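Local coordinates for protein Lpg2148(MvcA) (PDB 6K11) that probably acts as a Legionella deamidase-type effector that regulates the host enzyme UBE2N by removing ubiquitin from it, at residues 76-88 with 332-346. Sequence-based numbering, arbitrary orientation.
Sequences NDVCELLLGKIEA and TEINPELALKNLQET
At the C-terminal end of helix 71-83, Asn342 of helix 336-351 gives a hydrogen bond from ND2 to Leu81 O, 2.9 Å long. Helix segments 76-83 and 336-346 cross at 113°, their axes approaching to 7.7 Å, and the second helix follows strand 325-333 of the antiparallel sheet after a short connection. The bond is nearly straight and lies in the plane of the Asn342 amide, but it reaches the Leu81 carbonyl from above the carbonyl plane. Leu81 O belongs to the last turn of its helix, which Gly84 ends with positive phi, and the side chain of Asn342 takes it up from the neighbouring helix. With CG anti to its carbonyl carbon (chi1 -71°), the amide of Asn342 presents ND2 to Leu81 O; Asn342 CB rests 3.3 Å from the same oxygen.

Next to this bond Ala339 brings the backbones close: its CB sits 3.7 Å from Leu82 O. That carbonyl accepts from water 1, which in turn accepts from Asn335 N, tying the end of one helix to the N-cap residue of the other. One turn beyond Asn342 along helix 336-351, Thr346 OG1 lies 3.6 Å from Leu81 CD2 and donates back to Asn342 O. Leu82 also touches Val8 of helix 4-19 and Leu121 of strand 120-129, so that helix and the sheet meet the contact at Leu82. At the strand end, Leu83 and Ile334 cross at about a right angle, and Leu83 CD2 presses tightly on Ile334 CD1 at 3.4 Å.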
loop_
_atom_site.group_PDB
_atom_site.type_symbol
_atom_site.label_atom_id
_atom_site.label_comp_id
_atom_site.label_asym_id
_atom_site.label_seq_id
_atom_site.Cartn_x
_atom_site.Cartn_y
_atom_site.Cartn_z
ATOM N N ASN A 76 -9.759 0.759 1.565
ATOM C CA ASN A 76 -10.874 0.375 0.697
ATOM C C ASN A 76 -12.109 0.026 1.519
ATOM O O ASN A 76 -13.234 0.383 1.142
ATOM C CB ASN A 76 -10.488 -0.807 -0.202
ATOM C CG ASN A 76 -9.525 -0.425 -1.328
ATOM O OD1 ASN A 76 -9.269 0.742 -1.591
ATOM N ND2 ASN A 76 -9.020 -1.431 -2.022
ATOM N N ASP A 77 -11.913 -0.661 2.655
ATOM C CA ASP A 77 -13.016 -1.013 3.547
ATOM C C ASP A 77 -13.636 0.224 4.185
ATOM O O ASP A 77 -14.862 0.328 4.287
ATOM C CB ASP A 77 -12.537 -1.950 4.657
ATOM C CG ASP A 77 -12.300 -3.367 4.182
ATOM O OD1 ASP A 77 -12.615 -3.674 3.017
ATOM O OD2 ASP A 77 -11.772 -4.174 4.993
ATOM N N VAL A 78 -12.798 1.128 4.708
ATOM C CA VAL A 78 -13.314 2.361 5.297
ATOM C C VAL A 78 -14.138 3.135 4.268
ATOM O O VAL A 78 -15.248 3.595 4.557
ATOM C CB VAL A 78 -12.157 3.207 5.863
ATOM C CG1 VAL A 78 -12.657 4.588 6.264
ATOM C CG2 VAL A 78 -11.553 2.510 7.094
ATOM N N CYS A 79 -13.628 3.241 3.040
ATOM C CA CYS A 79 -14.324 4.014 2.014
ATOM C C CYS A 79 -15.641 3.358 1.618
ATOM O O CYS A 79 -16.649 4.050 1.410
ATOM C CB CYS A 79 -13.428 4.183 0.787
ATOM S SG CYS A 79 -12.048 5.354 1.023
ATOM N N GLU A 80 -15.653 2.032 1.489
ATOM C CA GLU A 80 -16.890 1.342 1.139
ATOM C C GLU A 80 -17.929 1.474 2.248
ATOM O O GLU A 80 -19.123 1.666 1.974
ATOM C CB GLU A 80 -16.593 -0.123 0.846
ATOM C CG GLU A 80 -17.757 -0.907 0.299
ATOM C CD GLU A 80 -17.399 -1.638 -0.981
ATOM O OE1 GLU A 80 -17.861 -2.787 -1.156
ATOM O OE2 GLU A 80 -16.651 -1.064 -1.808
ATOM N N LEU A 81 -17.501 1.373 3.509
ATOM C CA LEU A 81 -18.462 1.494 4.597
ATOM C C LEU A 81 -19.023 2.905 4.683
ATOM O O LEU A 81 -20.234 3.091 4.872
ATOM C CB LEU A 81 -17.814 1.089 5.919
ATOM C CG LEU A 81 -17.641 -0.425 6.069
ATOM C CD1 LEU A 81 -16.708 -0.729 7.241
ATOM C CD2 LEU A 81 -19.018 -1.079 6.266
ATOM N N LEU A 82 -18.171 3.915 4.520
ATOM C CA LEU A 82 -18.632 5.283 4.732
ATOM C C LEU A 82 -19.355 5.840 3.512
ATOM O O LEU A 82 -20.234 6.693 3.662
ATOM C CB LEU A 82 -17.452 6.189 5.108
ATOM C CG LEU A 82 -17.188 6.386 6.606
ATOM C CD1 LEU A 82 -17.238 5.046 7.372
ATOM C CD2 LEU A 82 -15.839 7.105 6.834
ATOM N N LEU A 83 -19.008 5.376 2.308
ATOM C CA LEU A 83 -19.584 5.922 1.086
ATOM C C LEU A 83 -20.645 5.037 0.453
ATOM O O LEU A 83 -21.480 5.552 -0.301
ATOM C CB LEU A 83 -18.493 6.169 0.042
ATOM C CG LEU A 83 -17.564 7.337 0.372
ATOM C CD1 LEU A 83 -16.284 7.230 -0.436
ATOM C CD2 LEU A 83 -18.301 8.636 0.071
ATOM N N GLY A 84 -20.622 3.734 0.711
ATOM C CA GLY A 84 -21.381 2.793 -0.090
ATOM C C GLY A 84 -20.658 2.438 -1.379
ATOM O O GLY A 84 -19.783 3.153 -1.853
ATOM N N LYS A 85 -21.049 1.303 -1.961
ATOM C CA LYS A 85 -20.289 0.725 -3.067
ATOM C C LYS A 85 -20.191 1.678 -4.262
ATOM O O LYS A 85 -19.106 1.877 -4.822
ATOM C CB LYS A 85 -20.924 -0.605 -3.482
ATOM C CG LYS A 85 -20.127 -1.407 -4.496
ATOM C CD LYS A 85 -19.475 -2.612 -3.834
ATOM C CE LYS A 85 -18.400 -3.246 -4.720
ATOM N NZ LYS A 85 -17.812 -4.467 -4.083
ATOM N N ILE A 86 -21.313 2.281 -4.667
ATOM C CA ILE A 86 -21.336 3.110 -5.876
ATOM C C ILE A 86 -20.471 4.357 -5.705
ATOM O O ILE A 86 -19.633 4.670 -6.558
ATOM C CB ILE A 86 -22.787 3.492 -6.235
ATOM C CG1 ILE A 86 -23.539 2.293 -6.799
ATOM C CG2 ILE A 86 -22.808 4.656 -7.217
ATOM C CD1 ILE A 86 -25.011 2.297 -6.431
ATOM N N GLU A 87 -20.692 5.114 -4.625
ATOM C CA GLU A 87 -19.913 6.334 -4.416
ATOM C C GLU A 87 -18.451 6.032 -4.107
ATOM O O GLU A 87 -17.566 6.818 -4.471
ATOM C CB GLU A 87 -20.518 7.170 -3.284
ATOM C CG GLU A 87 -21.811 7.873 -3.656
ATOM C CD GLU A 87 -21.686 8.703 -4.928
ATOM O OE1 GLU A 87 -20.837 9.627 -4.968
ATOM O OE2 GLU A 87 -22.436 8.417 -5.891
ATOM N N ALA A 88 -18.173 4.915 -3.428
ATOM C CA ALA A 88 -16.781 4.527 -3.233
ATOM C C ALA A 88 -16.095 4.262 -4.568
ATOM O O ALA A 88 -14.914 4.589 -4.740
ATOM C CB ALA A 88 -16.699 3.301 -2.319
ATOM N N THR A 332 -13.703 13.877 0.239
ATOM C CA THR A 332 -15.117 13.857 -0.098
ATOM C C THR A 332 -15.934 14.067 1.165
ATOM O O THR A 332 -15.459 13.859 2.289
ATOM C CB THR A 332 -15.519 12.542 -0.783
ATOM O OG1 THR A 332 -16.925 12.561 -1.048
ATOM C CG2 THR A 332 -15.201 11.343 0.129
ATOM N N GLU A 333 -17.168 14.505 0.976
ATOM C CA GLU A 333 -18.074 14.546 2.109
ATOM C C GLU A 333 -18.719 13.181 2.300
ATOM O O GLU A 333 -18.780 12.360 1.380
ATOM C CB GLU A 333 -19.129 15.633 1.937
ATOM C CG GLU A 333 -18.515 16.940 1.482
ATOM C CD GLU A 333 -19.517 17.905 0.903
ATOM O OE1 GLU A 333 -19.330 18.334 -0.264
ATOM O OE2 GLU A 333 -20.461 18.259 1.635
ATOM N N ILE A 334 -19.185 12.948 3.522
ATOM C CA ILE A 334 -19.783 11.690 3.951
ATOM C C ILE A 334 -21.220 11.979 4.362
ATOM O O ILE A 334 -21.492 12.999 5.005
ATOM C CB ILE A 334 -18.984 11.080 5.132
ATOM C CG1 ILE A 334 -17.785 10.239 4.659
ATOM C CG2 ILE A 334 -19.871 10.314 6.112
ATOM C CD1 ILE A 334 -17.797 9.853 3.235
ATOM N N ASN A 335 -22.139 11.085 4.001
ATOM C CA ASN A 335 -23.491 11.129 4.547
ATOM C C ASN A 335 -23.568 10.202 5.753
ATOM O O ASN A 335 -23.578 8.976 5.574
ATOM C CB ASN A 335 -24.511 10.715 3.484
ATOM C CG ASN A 335 -25.938 10.665 4.025
ATOM O OD1 ASN A 335 -26.198 10.978 5.191
ATOM N ND2 ASN A 335 -26.871 10.286 3.171
ATOM N N PRO A 336 -23.639 10.724 6.981
ATOM C CA PRO A 336 -23.599 9.836 8.154
ATOM C C PRO A 336 -24.747 8.855 8.228
ATOM O O PRO A 336 -24.561 7.760 8.774
ATOM C CB PRO A 336 -23.635 10.813 9.338
ATOM C CG PRO A 336 -23.140 12.087 8.799
ATOM C CD PRO A 336 -23.630 12.145 7.371
ATOM N N GLU A 337 -25.933 9.203 7.711
ATOM C CA GLU A 337 -27.058 8.270 7.772
ATOM C C GLU A 337 -26.776 7.033 6.946
ATOM O O GLU A 337 -27.105 5.914 7.355
ATOM C CB GLU A 337 -28.353 8.932 7.290
ATOM C CG GLU A 337 -28.758 10.202 8.027
ATOM C CD GLU A 337 -28.807 10.093 9.555
ATOM O OE1 GLU A 337 -28.928 11.179 10.190
ATOM O OE2 GLU A 337 -28.781 8.973 10.128
ATOM N N LEU A 338 -26.198 7.225 5.762
ATOM C CA LEU A 338 -25.857 6.103 4.900
ATOM C C LEU A 338 -24.742 5.256 5.514
ATOM O O LEU A 338 -24.817 4.022 5.499
ATOM C CB LEU A 338 -25.447 6.619 3.521
ATOM C CG LEU A 338 -24.932 5.607 2.504
ATOM C CD1 LEU A 338 -25.902 4.433 2.358
ATOM C CD2 LEU A 338 -24.727 6.298 1.173
ATOM N N ALA A 339 -23.702 5.905 6.057
ATOM C CA ALA A 339 -22.598 5.173 6.686
ATOM C C ALA A 339 -23.088 4.331 7.866
ATOM O O ALA A 339 -22.719 3.157 7.999
ATOM C CB ALA A 339 -21.505 6.150 7.133
ATOM N N LEU A 340 -23.928 4.913 8.730
ATOM C CA LEU A 340 -24.482 4.170 9.863
ATOM C C LEU A 340 -25.362 3.013 9.409
ATOM O O LEU A 340 -25.430 1.983 10.090
ATOM C CB LEU A 340 -25.283 5.105 10.775
ATOM C CG LEU A 340 -24.496 6.134 11.595
ATOM C CD1 LEU A 340 -25.416 7.247 12.121
ATOM C CD2 LEU A 340 -23.743 5.451 12.733
ATOM N N LYS A 341 -26.059 3.169 8.283
ATOM C CA LYS A 341 -26.836 2.066 7.724
ATOM C C LYS A 341 -25.941 0.959 7.183
ATOM O O LYS A 341 -26.235 -0.228 7.362
ATOM C CB LYS A 341 -27.747 2.573 6.612
ATOM C CG LYS A 341 -28.640 1.479 6.081
ATOM C CD LYS A 341 -30.016 1.997 5.716
ATOM C CE LYS A 341 -30.851 0.886 5.100
ATOM N NZ LYS A 341 -31.241 1.225 3.709
ATOM N N ASN A 342 -24.863 1.327 6.493
ATOM C CA ASN A 342 -23.885 0.330 6.053
ATOM C C ASN A 342 -23.281 -0.422 7.235
ATOM O O ASN A 342 -23.100 -1.645 7.181
ATOM C CB ASN A 342 -22.783 1.013 5.239
ATOM C CG ASN A 342 -23.278 1.478 3.883
ATOM O OD1 ASN A 342 -24.295 0.991 3.395
ATOM N ND2 ASN A 342 -22.563 2.415 3.267
ATOM N N LEU A 343 -22.933 0.298 8.295
ATOM C CA LEU A 343 -22.375 -0.341 9.483
ATOM C C LEU A 343 -23.405 -1.246 10.156
ATOM O O LEU A 343 -23.069 -2.341 10.627
ATOM C CB LEU A 343 -21.864 0.732 10.448
ATOM C CG LEU A 343 -20.569 1.425 9.998
ATOM C CD1 LEU A 343 -20.461 2.814 10.637
ATOM C CD2 LEU A 343 -19.318 0.560 10.346
ATOM N N GLN A 344 -24.669 -0.815 10.209
ATOM C CA GLN A 344 -25.690 -1.667 10.810
ATOM C C GLN A 344 -25.942 -2.918 9.973
ATOM O O GLN A 344 -26.198 -3.994 10.527
ATOM C CB GLN A 344 -26.999 -0.892 11.011
ATOM C CG GLN A 344 -28.054 -1.688 11.784
ATOM C CD GLN A 344 -27.477 -2.471 12.990
ATOM O OE1 GLN A 344 -26.725 -1.922 13.822
ATOM N NE2 GLN A 344 -27.824 -3.756 13.079
ATOM N N GLU A 345 -25.882 -2.806 8.643
ATOM C CA GLU A 345 -26.032 -3.999 7.810
ATOM C C GLU A 345 -24.853 -4.949 7.983
ATOM O O GLU A 345 -25.029 -6.169 7.956
ATOM C CB GLU A 345 -26.187 -3.619 6.344
ATOM C CG GLU A 345 -27.585 -3.091 6.017
ATOM C CD GLU A 345 -27.648 -2.357 4.695
ATOM O OE1 GLU A 345 -26.598 -2.203 4.026
ATOM O OE2 GLU A 345 -28.761 -1.919 4.334
ATOM N N THR A 346 -23.651 -4.416 8.190
ATOM C CA THR A 346 -22.523 -5.287 8.512
ATOM C C THR A 346 -22.728 -5.964 9.862
ATOM O O THR A 346 -22.447 -7.157 10.014
ATOM C CB THR A 346 -21.246 -4.462 8.482
ATOM O OG1 THR A 346 -21.123 -3.894 7.176
ATOM C CG2 THR A 346 -20.026 -5.332 8.784
HETATM O O HOH W 1 -21.811 8.641 2.664
#